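PDB 5EJY: myosin-I heavy chain from Dictyostelium discoideum, which is an actin-based motor with ATPase activity that takes part in adhesion and the early steps of phagocytosis, represented here by its first MyTH4-FERM tail tandem. Local coordinates for residues Q458-I470 with Q478-K492. Residues are numbered along the deposited sequence; the frame is centred on the assembly and turned at random. Where two conformers were deposited one is given.
Sequences QNLKSDDKSVSII and QAFTGDVQKLVSLIK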
loop_
_atom_site.group_PDB
_atom_site.type_symbol
_atom_site.label_atom_id
_atom_site.label_comp_id
_atom_site.label_asym_id
_atom_site.label_seq_id
_atom_site.Cartn_x
_atom_site.Cartn_y
_atom_site.Cartn_z
ATOM N N GLN A 458 -22.416 12.441 3.818
ATOM C CA GLN A 458 -21.182 13.214 3.746
ATOM C C GLN A 458 -20.599 13.501 5.129
ATOM O O GLN A 458 -19.607 14.219 5.256
ATOM C CB GLN A 458 -21.406 14.518 2.971
ATOM C CG GLN A 458 -21.611 14.319 1.470
ATOM N N ASN A 459 -21.206 12.927 6.161
ATOM C CA ASN A 459 -20.741 13.146 7.529
ATOM C C ASN A 459 -20.786 11.904 8.415
ATOM O O ASN A 459 -21.160 11.977 9.587
ATOM C CB ASN A 459 -21.523 14.284 8.183
ATOM C CG ASN A 459 -20.878 15.632 7.963
ATOM O OD1 ASN A 459 -20.922 16.184 6.864
ATOM N ND2 ASN A 459 -20.276 16.175 9.015
ATOM N N LEU A 460 -20.409 10.762 7.852
ATOM C CA LEU A 460 -20.252 9.558 8.649
ATOM C C LEU A 460 -19.237 9.838 9.763
ATOM O O LEU A 460 -18.100 10.225 9.492
ATOM C CB LEU A 460 -19.761 8.406 7.768
ATOM C CG LEU A 460 -19.431 7.100 8.498
ATOM C CD1 LEU A 460 -20.698 6.503 9.114
ATOM C CD2 LEU A 460 -18.748 6.094 7.558
ATOM N N LYS A 461 -19.649 9.631 11.008
ATOM C CA LYS A 461 -18.805 9.916 12.165
ATOM C C LYS A 461 -17.862 8.756 12.479
ATOM O O LYS A 461 -18.296 7.624 12.650
ATOM C CB LYS A 461 -19.684 10.221 13.381
ATOM C CG LYS A 461 -18.933 10.574 14.654
ATOM C CD LYS A 461 -19.939 10.887 15.775
ATOM C CE LYS A 461 -19.247 11.302 17.061
ATOM N NZ LYS A 461 -20.248 11.742 18.080
ATOM N N SER A 462 -16.566 9.045 12.535
ATOM C CA SER A 462 -15.574 8.047 12.925
ATOM C C SER A 462 -14.415 8.731 13.636
ATOM O O SER A 462 -14.269 9.947 13.559
ATOM C CB SER A 462 -15.051 7.280 11.706
ATOM O OG SER A 462 -14.357 8.142 10.803
ATOM N N ASP A 463 -13.605 7.949 14.343
ATOM C CA ASP A 463 -12.382 8.480 14.930
ATOM C C ASP A 463 -11.243 7.486 14.728
ATOM O O ASP A 463 -11.298 6.666 13.812
ATOM C CB ASP A 463 -12.568 8.887 16.405
ATOM C CG ASP A 463 -13.066 7.757 17.283
ATOM O OD1 ASP A 463 -12.871 6.573 16.947
ATOM O OD2 ASP A 463 -13.643 8.058 18.345
ATOM N N ASP A 464 -10.212 7.560 15.564
ATOM C CA ASP A 464 -9.052 6.687 15.399
ATOM C C ASP A 464 -9.381 5.230 15.667
ATOM O O ASP A 464 -8.700 4.329 15.168
ATOM C CB ASP A 464 -7.926 7.126 16.338
ATOM C CG ASP A 464 -7.351 8.470 15.957
ATOM O OD1 ASP A 464 -7.355 8.775 14.746
ATOM O OD2 ASP A 464 -6.909 9.222 16.857
ATOM N N LYS A 465 -10.425 4.999 16.459
ATOM C CA LYS A 465 -10.702 3.660 16.967
ATOM C C LYS A 465 -12.115 3.138 16.721
ATOM O O LYS A 465 -12.420 2.003 17.065
ATOM C CB LYS A 465 -10.410 3.610 18.469
ATOM C CG LYS A 465 -8.931 3.771 18.805
ATOM C CD LYS A 465 -8.689 3.685 20.301
ATOM C CE LYS A 465 -9.007 2.301 20.837
ATOM N NZ LYS A 465 -8.806 2.217 22.310
ATOM N N SER A 466 -12.982 3.951 16.131
ATOM C CA SER A 466 -14.374 3.537 16.008
ATOM C C SER A 466 -15.071 4.177 14.826
ATOM O O SER A 466 -14.586 5.154 14.254
ATOM C CB SER A 466 -15.136 3.910 17.285
ATOM O OG SER A 466 -15.276 5.323 17.372
ATOM N N VAL A 467 -16.217 3.613 14.469
ATOM C CA VAL A 467 -17.129 4.243 13.527
ATOM C C VAL A 467 -18.498 4.262 14.199
ATOM O O VAL A 467 -18.930 3.266 14.773
ATOM C CB VAL A 467 -17.229 3.473 12.198
ATOM C CG1 VAL A 467 -18.188 4.183 11.235
ATOM C CG2 VAL A 467 -15.835 3.331 11.549
ATOM N N SER A 468 -19.170 5.397 14.113
ATOM C CA SER A 468 -20.487 5.557 14.713
ATOM C C SER A 468 -21.582 5.357 13.674
ATOM O O SER A 468 -21.720 6.132 12.727
ATOM C CB SER A 468 -20.582 6.927 15.375
ATOM O OG SER A 468 -19.774 6.927 16.539
ATOM N N ILE A 469 -22.338 4.287 13.851
ATOM C CA ILE A 469 -23.326 3.880 12.870
ATOM C C ILE A 469 -24.716 4.139 13.435
ATOM O O ILE A 469 -24.980 3.834 14.593
ATOM C CB ILE A 469 -23.158 2.394 12.553
ATOM C CG1 ILE A 469 -21.821 2.169 11.825
ATOM C CG2 ILE A 469 -24.315 1.879 11.729
ATOM C CD1 ILE A 469 -21.115 0.917 12.291
ATOM N N ILE A 470 -25.594 4.708 12.619
ATOM C CA ILE A 470 -26.920 5.087 13.104
ATOM C C ILE A 470 -27.908 3.950 12.915
ATOM O O ILE A 470 -28.046 3.396 11.810
ATOM C CB ILE A 470 -27.445 6.338 12.396
ATOM C CG1 ILE A 470 -26.431 7.475 12.493
ATOM C CG2 ILE A 470 -28.798 6.771 12.986
ATOM C CD1 ILE A 470 -26.245 7.999 13.885
ATOM N N GLN A 478 -21.532 2.834 18.553
ATOM C CA GLN A 478 -20.144 3.223 18.347
ATOM C C GLN A 478 -19.338 1.948 18.304
ATOM O O GLN A 478 -19.000 1.363 19.345
ATOM C CB GLN A 478 -19.622 4.172 19.433
ATOM C CG GLN A 478 -18.172 4.596 19.178
ATOM C CD GLN A 478 -17.652 5.593 20.184
ATOM O OE1 GLN A 478 -18.212 5.746 21.264
ATOM N NE2 GLN A 478 -16.571 6.282 19.830
ATOM N N ALA A 479 -19.088 1.490 17.080
ATOM C CA ALA A 479 -18.384 0.237 16.852
ATOM C C ALA A 479 -16.877 0.452 16.866
ATOM O O ALA A 479 -16.325 1.064 15.954
ATOM C CB ALA A 479 -18.809 -0.382 15.505
ATOM N N PHE A 480 -16.221 -0.062 17.902
ATOM C CA PHE A 480 -14.770 -0.028 17.989
ATOM C C PHE A 480 -14.173 -1.153 17.170
ATOM O O PHE A 480 -14.655 -2.279 17.198
ATOM C CB PHE A 480 -14.304 -0.132 19.441
ATOM C CG PHE A 480 -14.691 1.061 20.265
ATOM C CD1 PHE A 480 -13.930 2.221 20.223
ATOM C CD2 PHE A 480 -15.841 1.042 21.027
ATOM C CE1 PHE A 480 -14.287 3.331 20.960
ATOM C CE2 PHE A 480 -16.208 2.160 21.782
ATOM C CZ PHE A 480 -15.428 3.300 21.747
ATOM N N THR A 481 -13.110 -0.842 16.443
ATOM C CA THR A 481 -12.492 -1.835 15.583
ATOM C C THR A 481 -11.055 -1.420 15.323
ATOM O O THR A 481 -10.741 -0.229 15.324
ATOM C CB THR A 481 -13.273 -1.985 14.260
ATOM O OG1 THR A 481 -12.731 -3.076 13.506
ATOM C CG2 THR A 481 -13.209 -0.692 13.431
ATOM N N GLY A 482 -10.181 -2.397 15.128
ATOM C CA GLY A 482 -8.784 -2.091 14.883
ATOM C C GLY A 482 -8.535 -1.453 13.523
ATOM O O GLY A 482 -7.592 -0.686 13.356
ATOM N N ASP A 483 -9.372 -1.777 12.543
ATOM C CA ASP A 483 -9.164 -1.279 11.177
ATOM C C ASP A 483 -10.283 -0.326 10.783
ATOM O O ASP A 483 -11.115 -0.654 9.940
ATOM C CB ASP A 483 -9.104 -2.443 10.194
ATOM C CG ASP A 483 -8.511 -2.047 8.822
ATOM O OD1 ASP A 483 -8.446 -0.861 8.469
ATOM O OD2 ASP A 483 -8.125 -2.948 8.082
ATOM N N VAL A 484 -10.286 0.855 11.388
ATOM C CA VAL A 484 -11.346 1.841 11.155
ATOM C C VAL A 484 -11.482 2.202 9.677
ATOM O O VAL A 484 -12.590 2.311 9.157
ATOM C CB VAL A 484 -11.123 3.117 11.989
ATOM C CG1 VAL A 484 -12.190 4.177 11.675
ATOM C CG2 VAL A 484 -11.142 2.776 13.475
ATOM N N GLN A 485 -10.358 2.376 8.988
ATOM C CA GLN A 485 -10.429 2.766 7.586
ATOM C C GLN A 485 -11.175 1.732 6.741
ATOM O O GLN A 485 -11.912 2.094 5.828
ATOM C CB GLN A 485 -9.028 3.038 7.016
ATOM C CG GLN A 485 -9.035 3.488 5.561
ATOM C CD GLN A 485 -7.638 3.785 5.045
ATOM O OE1 GLN A 485 -7.064 4.822 5.364
ATOM N NE2 GLN A 485 -7.079 2.866 4.265
ATOM N N LYS A 486 -10.985 0.448 7.041
ATOM C CA LYS A 486 -11.695 -0.610 6.334
ATOM C C LYS A 486 -13.201 -0.451 6.515
ATOM O O LYS A 486 -13.962 -0.500 5.548
ATOM C CB LYS A 486 -11.255 -1.996 6.821
ATOM C CG LYS A 486 -11.902 -3.144 6.058
ATOM C CD LYS A 486 -11.499 -4.515 6.602
ATOM C CE LYS A 486 -12.179 -5.650 5.808
ATOM N NZ LYS A 486 -11.872 -7.040 6.301
ATOM N N LEU A 487 -13.627 -0.258 7.760
ATOM C CA LEU A 487 -15.058 -0.134 8.042
ATOM C C LEU A 487 -15.658 1.099 7.352
ATOM O O LEU A 487 -16.687 1.001 6.692
ATOM C CB LEU A 487 -15.301 -0.090 9.553
ATOM C CG LEU A 487 -16.773 -0.029 9.976
ATOM C CD1 LEU A 487 -17.567 -1.124 9.272
ATOM C CD2 LEU A 487 -16.869 -0.175 11.483
ATOM N N VAL A 488 -15.015 2.255 7.500
ATOM C CA VAL A 488 -15.478 3.478 6.841
ATOM C C VAL A 488 -15.563 3.307 5.321
ATOM O O VAL A 488 -16.574 3.656 4.700
ATOM C CB VAL A 488 -14.562 4.687 7.163
ATOM C CG1 VAL A 488 -14.897 5.892 6.257
ATOM C CG2 VAL A 488 -14.671 5.074 8.644
ATOM N N SER A 489 -14.503 2.779 4.710
ATOM C CA SER A 489 -14.498 2.651 3.254
ATOM C C SER A 489 -15.514 1.622 2.764
ATOM O O SER A 489 -16.093 1.784 1.697
ATOM C CB SER A 489 -13.084 2.346 2.707
ATOM O OG SER A 489 -12.644 1.071 3.131
ATOM N N LEU A 490 -15.747 0.569 3.540
ATOM C CA LEU A 490 -16.766 -0.405 3.157
ATOM C C LEU A 490 -18.134 0.269 3.139
ATOM O O LEU A 490 -18.918 0.086 2.214
ATOM C CB LEU A 490 -16.798 -1.577 4.135
ATOM C CG LEU A 490 -15.660 -2.591 4.035
ATOM C CD1 LEU A 490 -15.748 -3.599 5.186
ATOM C CD2 LEU A 490 -15.711 -3.295 2.674
ATOM N N ILE A 491 -18.425 1.057 4.167
ATOM C CA ILE A 491 -19.721 1.721 4.210
ATOM C C ILE A 491 -19.868 2.646 3.005
ATOM O O ILE A 491 -20.883 2.614 2.301
ATOM C CB ILE A 491 -19.931 2.484 5.520
ATOM C CG1 ILE A 491 -19.982 1.483 6.681
ATOM C CG2 ILE A 491 -21.232 3.308 5.445
ATOM C CD1 ILE A 491 -20.083 2.119 8.079
ATOM N N LYS A 492 -18.836 3.447 2.746
ATOM C CA LYS A 492 -18.875 4.363 1.611
ATOM C C LYS A 492 -18.965 3.652 0.255
ATOM O O LYS A 492 -19.709 4.089 -0.628
ATOM C CB LYS A 492 -17.672 5.309 1.651
ATOM C CG LYS A 492 -17.703 6.247 2.863
ATOM C CD LYS A 492 -16.554 7.237 2.837
ATOM C CE LYS A 492 -16.883 8.487 3.641
ATOM N NZ LYS A 492 -17.007 8.207 5.088
HETATM O O HOH W 1 -18.672 10.982 5.527
HETATM O O HOH W 2 -8.204 1.495 15.376
#
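Gln478 and Ser466 meet because the glutamine runs fully extended, CG anti to its own N (chi1 -179°), while the serine hydroxyl is tucked between its N and carbonyl carbon (chi1 70°). NE2 of Gln478 then gives Ser466 OG a nearly straight bond of 2.9 Å, the oxygen lying close to the amide plane. Ser466 OG in turn donates a hydrogen bond to Asp463 OD1 (2.7 Å), which takes Lys465 N on the opposite face of the carboxylate; this Asx turn shapes the bend before strand 466-470. Phe480 lies beside Ser466, its CD1 3.6 Å from Ser466 CB. Between the antiparallel strands, Val467 and Ala479 form a hydrogen-bonded pair (Val467 N to Ala479 O 3.0 Å, Ala479 N to Val467 O 2.9 Å), and Thr481 N reaches Lys465 O.

On the other face of the strands Val467 lies over the helix: its CG2 touches Val488 CG2 at 3.6 Å and also packs on Leu487 CD2 and Val484 CG1. Val484 CG2 fits under the turn, 3.4 Å from Asp464 O. Farther along, Ile491 CD1 meets Ile469 CG1 and Leu460 CD2. Lys492, bent at its end, crosses Leu460 obliquely and sets NZ 3.7 Å from Leu460 CD2; a water held by Leu460 N also takes a weak bond from NZ.

This hairpin-and-helix end belongs to the C-terminal lobe of the FERM domain, a PH-like fold closed by its last helix. Leu487 and Ile491 also pack on strand 426-432, Thr481 OG1 bonds Val413 O of strand 410-415, and strand 466-470 runs between 461-462 and 476-480, its Val467 and Ile469 facing helix 484-499.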